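Local coordinates for maltose operon transcriptional repressor (Staphylococcus aureus subsp. aureus Mu50, PDB 3HCW), which probably represses transcription of the maltose operon, its C-terminal fragment adopting a periplasmic binding protein-like fold of the kind that senses sugars in such repressors, at residues E154-A157 against S158-L162; T123-V126 against I127-G130; N51-N54 against D55-E59; D81-K84 against Q85-I88. One frame throughout, in Å; residues are numbered along the deposited sequence.

Contact 1: residues E154-A157 against S158-L162; sequences ETVA and SQFNL
Ser158 meets Glu154 through both its backbone and its side chain. Its N donates to Glu154 O at 2.9 Å, and OG, held between the backbone N and the carbonyl carbon (chi1 55°), turns back along the helix to lie 2.9 Å from Glu154 O and 3.0 Å from Thr155 O. The single hydroxyl proton can serve one carbonyl or the other. Gln159 N continues the helical pattern to Thr155 O, while its side chain bends away at chi2. Phe160, the first residue past the helical angles, still donates from N to Val156 O. That same oxygen sits at the edge of the Phe160 ring, in its plane, 3.3 Å from CD2; the ring and Val156 lie side by side, with Val156 CG1 4.0 Å from CD2. Asn161 has positive phi and is the C-prime residue of a Schellman motif. Its N bonds to Ser158 O, and Leu162 N returns to Ala157 O at 2.8 Å with an almost straight N-H (171°). The carbonyls of Val156, Ala157 and Ser158 are thus taken up by the turn, which redirects the chain toward strand 163-169 and leaves apolar Val156 and Phe160 to pack on helix 115-129.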
loop_
_atom_site.group_PDB
_atom_site.type_symbol
_atom_site.label_atom_id
_atom_site.label_comp_id
_atom_site.label_asym_id
_atom_site.label_seq_id
_atom_site.Cartn_x
_atom_site.Cartn_y
_atom_site.Cartn_z
ATOM N N GLU A 154 7.215 24.679 -12.487
ATOM C CA GLU A 154 7.472 25.618 -13.568
ATOM C C GLU A 154 7.972 26.966 -13.057
ATOM O O GLU A 154 8.773 27.618 -13.718
ATOM C CB GLU A 154 6.190 25.853 -14.377
ATOM C CG GLU A 154 5.758 24.708 -15.273
ATOM C CD GLU A 154 4.612 25.112 -16.193
ATOM O OE1 GLU A 154 3.616 25.671 -15.691
ATOM O OE2 GLU A 154 4.708 24.888 -17.416
ATOM N N THR A 155 7.470 27.395 -11.901
ATOM C CA THR A 155 7.878 28.677 -11.320
ATOM C C THR A 155 9.321 28.664 -10.812
ATOM O O THR A 155 10.064 29.590 -11.114
ATOM C CB THR A 155 6.911 29.152 -10.220
ATOM O OG1 THR A 155 5.618 29.380 -10.788
ATOM C CG2 THR A 155 7.386 30.453 -9.606
ATOM N N VAL A 156 9.731 27.622 -10.084
ATOM C CA VAL A 156 11.120 27.552 -9.584
ATOM C C VAL A 156 12.106 27.326 -10.734
ATOM O O VAL A 156 13.184 27.932 -10.779
ATOM C CB VAL A 156 11.294 26.498 -8.470
ATOM C CG1 VAL A 156 12.755 26.283 -8.120
ATOM C CG2 VAL A 156 10.576 26.944 -7.246
ATOM N N ALA A 157 11.697 26.498 -11.689
ATOM C CA ALA A 157 12.476 26.263 -12.895
ATOM C C ALA A 157 12.666 27.533 -13.721
ATOM O O ALA A 157 13.757 27.768 -14.233
ATOM C CB ALA A 157 11.851 25.160 -13.732
ATOM N N SER A 158 11.625 28.354 -13.845
ATOM C CA SER A 158 11.762 29.606 -14.604
ATOM C C SER A 158 12.557 30.635 -13.807
ATOM O O SER A 158 13.370 31.365 -14.376
ATOM C CB SER A 158 10.410 30.182 -15.058
ATOM O OG SER A 158 9.518 30.363 -13.972
ATOM N N GLN A 159 12.327 30.664 -12.492
ATOM C CA GLN A 159 13.053 31.550 -11.570
ATOM C C GLN A 159 14.583 31.370 -11.620
ATOM O O GLN A 159 15.343 32.336 -11.481
ATOM C CB GLN A 159 12.537 31.375 -10.133
ATOM C CG GLN A 159 13.148 32.325 -9.117
ATOM C CD GLN A 159 12.647 33.737 -9.264
ATOM O OE1 GLN A 159 11.629 34.101 -8.680
ATOM N NE2 GLN A 159 13.381 34.560 -10.023
ATOM N N PHE A 160 15.025 30.138 -11.842
ATOM C CA PHE A 160 16.449 29.856 -11.952
ATOM C C PHE A 160 16.886 29.687 -13.410
ATOM O O PHE A 160 18.026 29.268 -13.686
ATOM C CB PHE A 160 16.826 28.663 -11.072
ATOM C CG PHE A 160 16.805 28.980 -9.592
ATOM C CD1 PHE A 160 17.997 29.223 -8.900
ATOM C CD2 PHE A 160 15.601 29.052 -8.892
ATOM C CE1 PHE A 160 17.991 29.518 -7.539
ATOM C CE2 PHE A 160 15.579 29.354 -7.526
ATOM C CZ PHE A 160 16.778 29.586 -6.847
ATOM N N ASN A 161 15.976 30.063 -14.322
ATOM C CA ASN A 161 16.192 30.032 -15.784
ATOM C C ASN A 161 16.725 28.685 -16.284
ATOM O O ASN A 161 17.722 28.616 -17.014
ATOM C CB ASN A 161 17.094 31.200 -16.232
ATOM C CG ASN A 161 16.921 31.557 -17.703
ATOM O OD1 ASN A 161 17.820 31.333 -18.512
ATOM N ND2 ASN A 161 15.766 32.117 -18.053
ATOM N N LEU A 162 16.064 27.617 -15.851
ATOM C CA LEU A 162 16.428 26.253 -16.233
ATOM C C LEU A 162 15.508 25.709 -17.316
ATOM O O LEU A 162 14.340 26.107 -17.413
ATOM C CB LEU A 162 16.405 25.328 -15.010
ATOM C CG LEU A 162 17.743 24.903 -14.386
ATOM C CD1 LEU A 162 18.651 26.075 -14.038
ATOM C CD2 LEU A 162 17.501 24.062 -13.162
#

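Contact 2: residues T123-V126 against I127-G130; sequences TRHV and IEQG
Bends at chi2 and chi3 (-71° and -88°) turn the Arg124 chain forward toward Glu128. The two cross at about a right angle, and OE2 of Glu128 comes over one face of the guanidinium, offset toward its rim. Arg124 NH2 is 3.0 Å from Glu128 OE2, which sits above the flat group and not in line with any of its N-H bonds, leaving a purely electrostatic salt bridge. His125 has CG anti to its N (chi1 163°), which carries the imidazole over Gln129, so that Gln129 CG stands above one face of the ring. The far nitrogen of that ring, NE2, is hydrogen-bonded to Thr285. On the flank that meets Val156 and Leu134, Ile127 CD1 reaches back to within 4.4 Å of Thr123 CG2. Glu128 N to Arg124 O, at 2.9 Å, is the sound backbone bond; those on both sides of it, Ile127 N to Thr123 O and Gln129 N to His125 O, are weak. Gly130 N bonds weakly to Val126 O but at 2.9 Å to Ile127 O, the chain tightening into a turn. Gly130 is the first residue to leave helical angles, with positive phi, as the chain heads for strand 133-139 of the periplasmic binding protein-like fold.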
loop_
_atom_site.group_PDB
_atom_site.type_symbol
_atom_site.label_atom_id
_atom_site.label_comp_id
_atom_site.label_asym_id
_atom_site.label_seq_id
_atom_site.Cartn_x
_atom_site.Cartn_y
_atom_site.Cartn_z
ATOM N N THR A 123 11.256 21.273 -5.948
ATOM C CA THR A 123 11.963 21.717 -7.149
ATOM C C THR A 123 13.220 22.508 -6.764
ATOM O O THR A 123 14.256 22.329 -7.375
ATOM C CB THR A 123 11.068 22.567 -8.124
ATOM O OG1 THR A 123 9.817 21.900 -8.372
ATOM C CG2 THR A 123 11.774 22.780 -9.460
ATOM N N ARG A 124 13.118 23.373 -5.755
ATOM C CA ARG A 124 14.276 24.143 -5.259
ATOM C C ARG A 124 15.402 23.237 -4.779
ATOM O O ARG A 124 16.562 23.462 -5.117
ATOM C CB ARG A 124 13.872 25.085 -4.113
ATOM C CG ARG A 124 13.880 26.565 -4.456
ATOM C CD ARG A 124 15.307 27.091 -4.622
ATOM N NE ARG A 124 15.904 27.562 -3.373
ATOM C CZ ARG A 124 17.183 27.912 -3.229
ATOM N NH1 ARG A 124 18.027 27.840 -4.253
ATOM N NH2 ARG A 124 17.627 28.330 -2.050
ATOM N N HIS A 125 15.043 22.217 -4.003
ATOM C CA HIS A 125 16.014 21.262 -3.447
ATOM C C HIS A 125 16.861 20.554 -4.500
ATOM O O HIS A 125 18.089 20.419 -4.323
ATOM C CB HIS A 125 15.318 20.227 -2.559
ATOM C CG HIS A 125 16.153 19.017 -2.283
ATOM N ND1 HIS A 125 17.213 19.031 -1.402
ATOM C CD2 HIS A 125 16.095 17.760 -2.782
ATOM C CE1 HIS A 125 17.769 17.835 -1.364
ATOM N NE2 HIS A 125 17.113 17.046 -2.197
ATOM N N VAL A 126 16.221 20.101 -5.585
ATOM C CA VAL A 126 16.971 19.432 -6.655
ATOM C C VAL A 126 17.920 20.399 -7.358
ATOM O O VAL A 126 19.033 20.015 -7.729
ATOM C CB VAL A 126 16.088 18.593 -7.650
ATOM C CG1 VAL A 126 15.229 17.607 -6.891
ATOM C CG2 VAL A 126 15.222 19.461 -8.539
ATOM N N ILE A 127 17.501 21.660 -7.475
ATOM C CA ILE A 127 18.336 22.714 -8.071
ATOM C C ILE A 127 19.546 23.005 -7.186
ATOM O O ILE A 127 20.656 23.165 -7.688
ATOM C CB ILE A 127 17.501 23.974 -8.397
ATOM C CG1 ILE A 127 16.503 23.642 -9.519
ATOM C CG2 ILE A 127 18.390 25.161 -8.765
ATOM C CD1 ILE A 127 15.642 24.820 -9.985
ATOM N N GLU A 128 19.325 23.002 -5.871
ATOM C CA GLU A 128 20.391 23.163 -4.874
ATOM C C GLU A 128 21.471 22.083 -4.951
ATOM O O GLU A 128 22.607 22.328 -4.558
ATOM C CB GLU A 128 19.818 23.234 -3.453
ATOM C CG GLU A 128 19.072 24.534 -3.148
ATOM C CD GLU A 128 18.353 24.527 -1.797
ATOM O OE1 GLU A 128 17.745 23.497 -1.433
ATOM O OE2 GLU A 128 18.380 25.567 -1.106
ATOM N N GLN A 129 21.120 20.903 -5.461
ATOM C CA GLN A 129 22.102 19.833 -5.674
ATOM C C GLN A 129 22.900 20.045 -6.963
ATOM O O GLN A 129 23.981 19.486 -7.127
ATOM C CB GLN A 129 21.426 18.459 -5.699
ATOM C CG GLN A 129 20.548 18.158 -4.498
ATOM C CD GLN A 129 21.184 18.567 -3.188
ATOM O OE1 GLN A 129 20.734 19.512 -2.543
ATOM N NE2 GLN A 129 22.238 17.864 -2.790
ATOM N N GLY A 130 22.356 20.854 -7.872
ATOM C CA GLY A 130 23.013 21.171 -9.135
ATOM C C GLY A 130 22.412 20.410 -10.298
ATOM O O GLY A 130 22.735 19.246 -10.508
#

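Contact 3: residues N51-N54 against D55-E59; sequences NNMN and DLMDE
Asn52 is the N-cap of helix 53-65; its side chain meets Asp55 twice, at the backbone N and at the carboxylate. Asn52 has CG between its backbone N and carbonyl carbon (chi1 63°), which swings the amide forward over the first turn. Its OD1 accepts from Asp55 N at 3.0 Å, the donor standing above the plane of the side-chain carbonyl. The other end of the amide, ND2, gives a hydrogen to Asp55 OD2 at 2.9 Å and meets that oxygen from above the carboxylate plane; the two flat groups are turned 53° apart. The reciprocal pair fixes the rotation of the Asn52 amide, with OD1 on the backbone and ND2 on the acid, and a weak further bond from ND2 to Asn51 OD1 adds to it. A negative carboxylate at the start of the helix would also be expected to suit the helix dipole.

A second pair lies on another flank. Met53, bent at chi2 (44°), brings its methyl CE against Met57 CG at 3.7 Å, the two chains slanting across one another; Met53 SD touches Leu56 CD2 more loosely, at 4.4 Å. This flank faces helix 82-89, where Pro82 receives both methionines, Ile83 touches Met53 and Met86 touches Met57. The backbone beneath follows the helical pattern: Leu56 N bonds to Asn52 O, and Met57 N to Met53 O at 2.9 Å. One residue on, Asp58 N donates to Asn54 O, while its carboxylate oxygen OD2 stays close to that carbonyl at 3.4 Å, acceptor beside acceptor.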
loop_
_atom_site.group_PDB
_atom_site.type_symbol
_atom_site.label_atom_id
_atom_site.label_comp_id
_atom_site.label_asym_id
_atom_site.label_seq_id
_atom_site.Cartn_x
_atom_site.Cartn_y
_atom_site.Cartn_z
ATOM N N ASN A 51 -16.149 2.874 -9.587
ATOM C CA ASN A 51 -14.908 2.958 -10.359
ATOM C C ASN A 51 -14.954 3.899 -11.574
ATOM O O ASN A 51 -13.942 4.099 -12.245
ATOM C CB ASN A 51 -14.437 1.554 -10.773
ATOM C CG ASN A 51 -15.489 0.784 -11.574
ATOM O OD1 ASN A 51 -15.446 0.755 -12.806
ATOM N ND2 ASN A 51 -16.432 0.155 -10.874
ATOM N N ASN A 52 -16.122 4.474 -11.852
ATOM C CA ASN A 52 -16.259 5.460 -12.927
ATOM C C ASN A 52 -17.260 6.553 -12.567
ATOM O O ASN A 52 -18.020 6.395 -11.619
ATOM C CB ASN A 52 -16.622 4.783 -14.257
ATOM C CG ASN A 52 -17.965 4.074 -14.214
ATOM O OD1 ASN A 52 -19.020 4.696 -14.384
ATOM N ND2 ASN A 52 -17.929 2.760 -14.009
ATOM N N MET A 53 -17.265 7.643 -13.334
ATOM C CA MET A 53 -18.057 8.837 -13.014
ATOM C C MET A 53 -19.581 8.660 -13.039
ATOM O O MET A 53 -20.281 9.178 -12.161
ATOM C CB MET A 53 -17.652 10.015 -13.912
ATOM C CG MET A 53 -18.151 11.367 -13.411
ATOM S SD MET A 53 -17.881 11.497 -11.634
ATOM C CE MET A 53 -18.924 12.880 -11.220
ATOM N N ASN A 54 -20.095 7.948 -14.038
ATOM C CA ASN A 54 -21.535 7.724 -14.136
ATOM C C ASN A 54 -22.056 6.832 -13.009
ATOM O O ASN A 54 -23.133 7.079 -12.463
ATOM C CB ASN A 54 -21.906 7.157 -15.509
ATOM C CG ASN A 54 -21.614 8.131 -16.640
ATOM O OD1 ASN A 54 -21.012 7.760 -17.647
ATOM N ND2 ASN A 54 -22.030 9.388 -16.474
ATOM N N ASP A 55 -21.265 5.817 -12.661
ATOM C CA ASP A 55 -21.570 4.919 -11.549
ATOM C C ASP A 55 -21.403 5.594 -10.179
ATOM O O ASP A 55 -22.129 5.271 -9.239
ATOM C CB ASP A 55 -20.707 3.654 -11.631
ATOM C CG ASP A 55 -21.151 2.697 -12.734
ATOM O OD1 ASP A 55 -22.240 2.891 -13.315
ATOM O OD2 ASP A 55 -20.403 1.738 -13.016
ATOM N N LEU A 56 -20.447 6.519 -10.072
ATOM C CA LEU A 56 -20.201 7.251 -8.824
ATOM C C LEU A 56 -21.281 8.296 -8.603
ATOM O O LEU A 56 -21.624 8.604 -7.463
ATOM C CB LEU A 56 -18.803 7.896 -8.817
ATOM C CG LEU A 56 -18.177 8.456 -7.529
ATOM C CD1 LEU A 56 -17.658 7.360 -6.606
ATOM C CD2 LEU A 56 -17.041 9.401 -7.877
ATOM N N MET A 57 -21.822 8.832 -9.694
ATOM C CA MET A 57 -22.995 9.704 -9.610
ATOM C C MET A 57 -24.225 8.915 -9.168
ATOM O O MET A 57 -25.059 9.420 -8.418
ATOM C CB MET A 57 -23.262 10.414 -10.939
ATOM C CG MET A 57 -22.388 11.635 -11.166
ATOM S SD MET A 57 -22.936 12.687 -12.523
ATOM C CE MET A 57 -24.087 13.776 -11.679
ATOM N N ASP A 58 -24.315 7.668 -9.622
ATOM C CA ASP A 58 -25.409 6.784 -9.238
ATOM C C ASP A 58 -25.343 6.403 -7.765
ATOM O O ASP A 58 -26.326 6.566 -7.040
ATOM C CB ASP A 58 -25.435 5.530 -10.122
ATOM C CG ASP A 58 -25.979 5.806 -11.515
ATOM O OD1 ASP A 58 -26.628 6.857 -11.713
ATOM O OD2 ASP A 58 -25.756 4.968 -12.414
ATOM N N GLU A 59 -24.178 5.930 -7.323
ATOM C CA GLU A 59 -24.043 5.384 -5.974
ATOM C C GLU A 59 -24.021 6.427 -4.854
ATOM O O GLU A 59 -24.399 6.120 -3.721
ATOM C CB GLU A 59 -22.876 4.391 -5.878
ATOM C CG GLU A 59 -21.546 4.916 -5.395
ATOM C CD GLU A 59 -20.851 3.910 -4.496
ATOM O OE1 GLU A 59 -19.730 3.467 -4.818
ATOM O OE2 GLU A 59 -21.442 3.540 -3.465
#

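Contact 4: residues D81-K84 against Q85-I88; sequences DPIK and QMLI
Ile88 and Lys84 meet along the helix on a closely packed flank: CG1 and CD1 of Ile88 curl back to Lys84 O, with CD1 at 3.4 Å, and CD1 also lies 4.2 Å from the aliphatic CG of Lys84. Extending CG1 away from the carbonyl carbon (chi1 -75°) is what turns the Ile88 chain toward the preceding turn. Leu87 behaves similarly, its CG resting 3.3 Å from Ile83 O. Ile83, Lys84, Leu87 and Ile88 together face strands 71-74 and 94-97, on Leu74, Phe72 and Phe94. Helix 82-89 is the helical link of a beta-alpha-beta unit between those two parallel strands.

Elsewhere the contact is looser. Beside helix 53-65, Ile83 CG1 and Met86 SD are 4.4 Å apart, and the Met86 chain leads away toward Met57. Gln85 lies on a separate, partly exposed side; its CB is 3.4 Å from Pro82 O, but a bend at chi2 turns its amide off the earlier turn.

At the start of the helix Asp81 is the N-cap. Its OD1 accepts only weakly from Lys84 N, at 3.3 Å, while OD2 is held by Tyr76 OH. The backbone bond from Gln85 N to Asp81 O is firmer, at 3.0 Å. Pro82, which has no N-H to offer, suits the first turn, where an amide hydrogen would find no helical carbonyl. The chemistry thus divides the helix into a polar start held jointly by backbone and Tyr76, and a mostly apolar body shared between the sheet and helix 53-65, with Gln85 on the partly exposed side.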
loop_
_atom_site.group_PDB
_atom_site.type_symbol
_atom_site.label_atom_id
_atom_site.label_comp_id
_atom_site.label_asym_id
_atom_site.label_seq_id
_atom_site.Cartn_x
_atom_site.Cartn_y
_atom_site.Cartn_z
ATOM N N ASP A 81 -17.102 19.647 -10.829
ATOM C CA ASP A 81 -17.360 18.303 -10.333
ATOM C C ASP A 81 -18.876 18.167 -10.169
ATOM O O ASP A 81 -19.483 18.899 -9.380
ATOM C CB ASP A 81 -16.621 18.071 -9.008
ATOM C CG ASP A 81 -16.727 16.636 -8.505
ATOM O OD1 ASP A 81 -16.787 16.445 -7.269
ATOM O OD2 ASP A 81 -16.740 15.699 -9.330
ATOM N N PRO A 82 -19.496 17.260 -10.953
ATOM C CA PRO A 82 -20.952 17.074 -10.975
ATOM C C PRO A 82 -21.502 16.388 -9.723
ATOM O O PRO A 82 -22.686 16.539 -9.410
ATOM C CB PRO A 82 -21.182 16.187 -12.210
ATOM C CG PRO A 82 -19.871 16.145 -12.939
ATOM C CD PRO A 82 -18.827 16.356 -11.902
ATOM N N ILE A 83 -20.655 15.634 -9.029
ATOM C CA ILE A 83 -21.039 15.019 -7.761
ATOM C C ILE A 83 -20.901 16.023 -6.596
ATOM O O ILE A 83 -21.646 15.944 -5.625
ATOM C CB ILE A 83 -20.343 13.624 -7.545
ATOM C CG1 ILE A 83 -20.889 12.883 -6.317
ATOM C CG2 ILE A 83 -18.861 13.750 -7.484
ATOM C CD1 ILE A 83 -20.045 13.019 -5.052
ATOM N N LYS A 84 -19.979 16.979 -6.716
ATOM C CA LYS A 84 -19.961 18.149 -5.830
ATOM C C LYS A 84 -21.204 19.010 -6.083
ATOM O O LYS A 84 -21.775 19.560 -5.142
ATOM C CB LYS A 84 -18.680 18.975 -6.015
ATOM C CG LYS A 84 -18.502 20.134 -5.013
ATOM C CD LYS A 84 -17.101 20.749 -5.062
ATOM C CE LYS A 84 -16.911 21.667 -6.266
ATOM N NZ LYS A 84 -15.491 22.087 -6.427
ATOM N N GLN A 85 -21.615 19.112 -7.351
ATOM C CA GLN A 85 -22.874 19.774 -7.726
ATOM C C GLN A 85 -24.119 19.066 -7.187
ATOM O O GLN A 85 -25.092 19.721 -6.809
ATOM C CB GLN A 85 -22.990 19.934 -9.246
ATOM C CG GLN A 85 -22.668 21.336 -9.751
ATOM C CD GLN A 85 -23.513 22.421 -9.091
ATOM O OE1 GLN A 85 -22.979 23.375 -8.518
ATOM N NE2 GLN A 85 -24.836 22.278 -9.163
ATOM N N MET A 86 -24.070 17.733 -7.158
ATOM C CA MET A 86 -25.143 16.896 -6.608
ATOM C C MET A 86 -25.403 17.236 -5.137
ATOM O O MET A 86 -26.535 17.548 -4.770
ATOM C CB MET A 86 -24.797 15.408 -6.790
ATOM C CG MET A 86 -25.850 14.397 -6.318
ATOM S SD MET A 86 -25.309 12.720 -6.717
ATOM C CE MET A 86 -25.769 12.669 -8.445
ATOM N N LEU A 87 -24.347 17.220 -4.321
ATOM C CA LEU A 87 -24.443 17.552 -2.891
ATOM C C LEU A 87 -24.857 18.999 -2.632
ATOM O O LEU A 87 -25.419 19.305 -1.580
ATOM C CB LEU A 87 -23.121 17.279 -2.173
ATOM C CG LEU A 87 -22.366 15.969 -2.389
ATOM C CD1 LEU A 87 -21.024 16.049 -1.700
ATOM C CD2 LEU A 87 -23.145 14.756 -1.911
ATOM N N ILE A 88 -24.565 19.880 -3.587
ATOM C CA ILE A 88 -25.000 21.276 -3.522
ATOM C C ILE A 88 -26.490 21.391 -3.860
ATOM O O ILE A 88 -27.242 22.061 -3.140
ATOM C CB ILE A 88 -24.112 22.196 -4.413
ATOM C CG1 ILE A 88 -22.756 22.422 -3.728
ATOM C CG2 ILE A 88 -24.794 23.546 -4.695
ATOM C CD1 ILE A 88 -21.650 22.898 -4.649
#

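Along the chain the order is contact 3, contact 4, contact 2, contact 1, and they fall into two pairs. Contacts 3 and 4, with centres about 12 Å apart, start the neighbouring helices 53-65 and 82-89, which pack side by side. Contacts 2 and 1, about 11 Å apart, end helices 115-129 and 144-159, joined through Val156 and Ile127 and by Phe160 against Arg124. The pairs stand about 37 to 42 Å apart between centres, and contact 3 lies across the chain's centre from contacts 1 and 2. Such separated clusters are consistent with the two-lobed periplasmic binding protein-like fold, each lobe having helices packed round a parallel sheet.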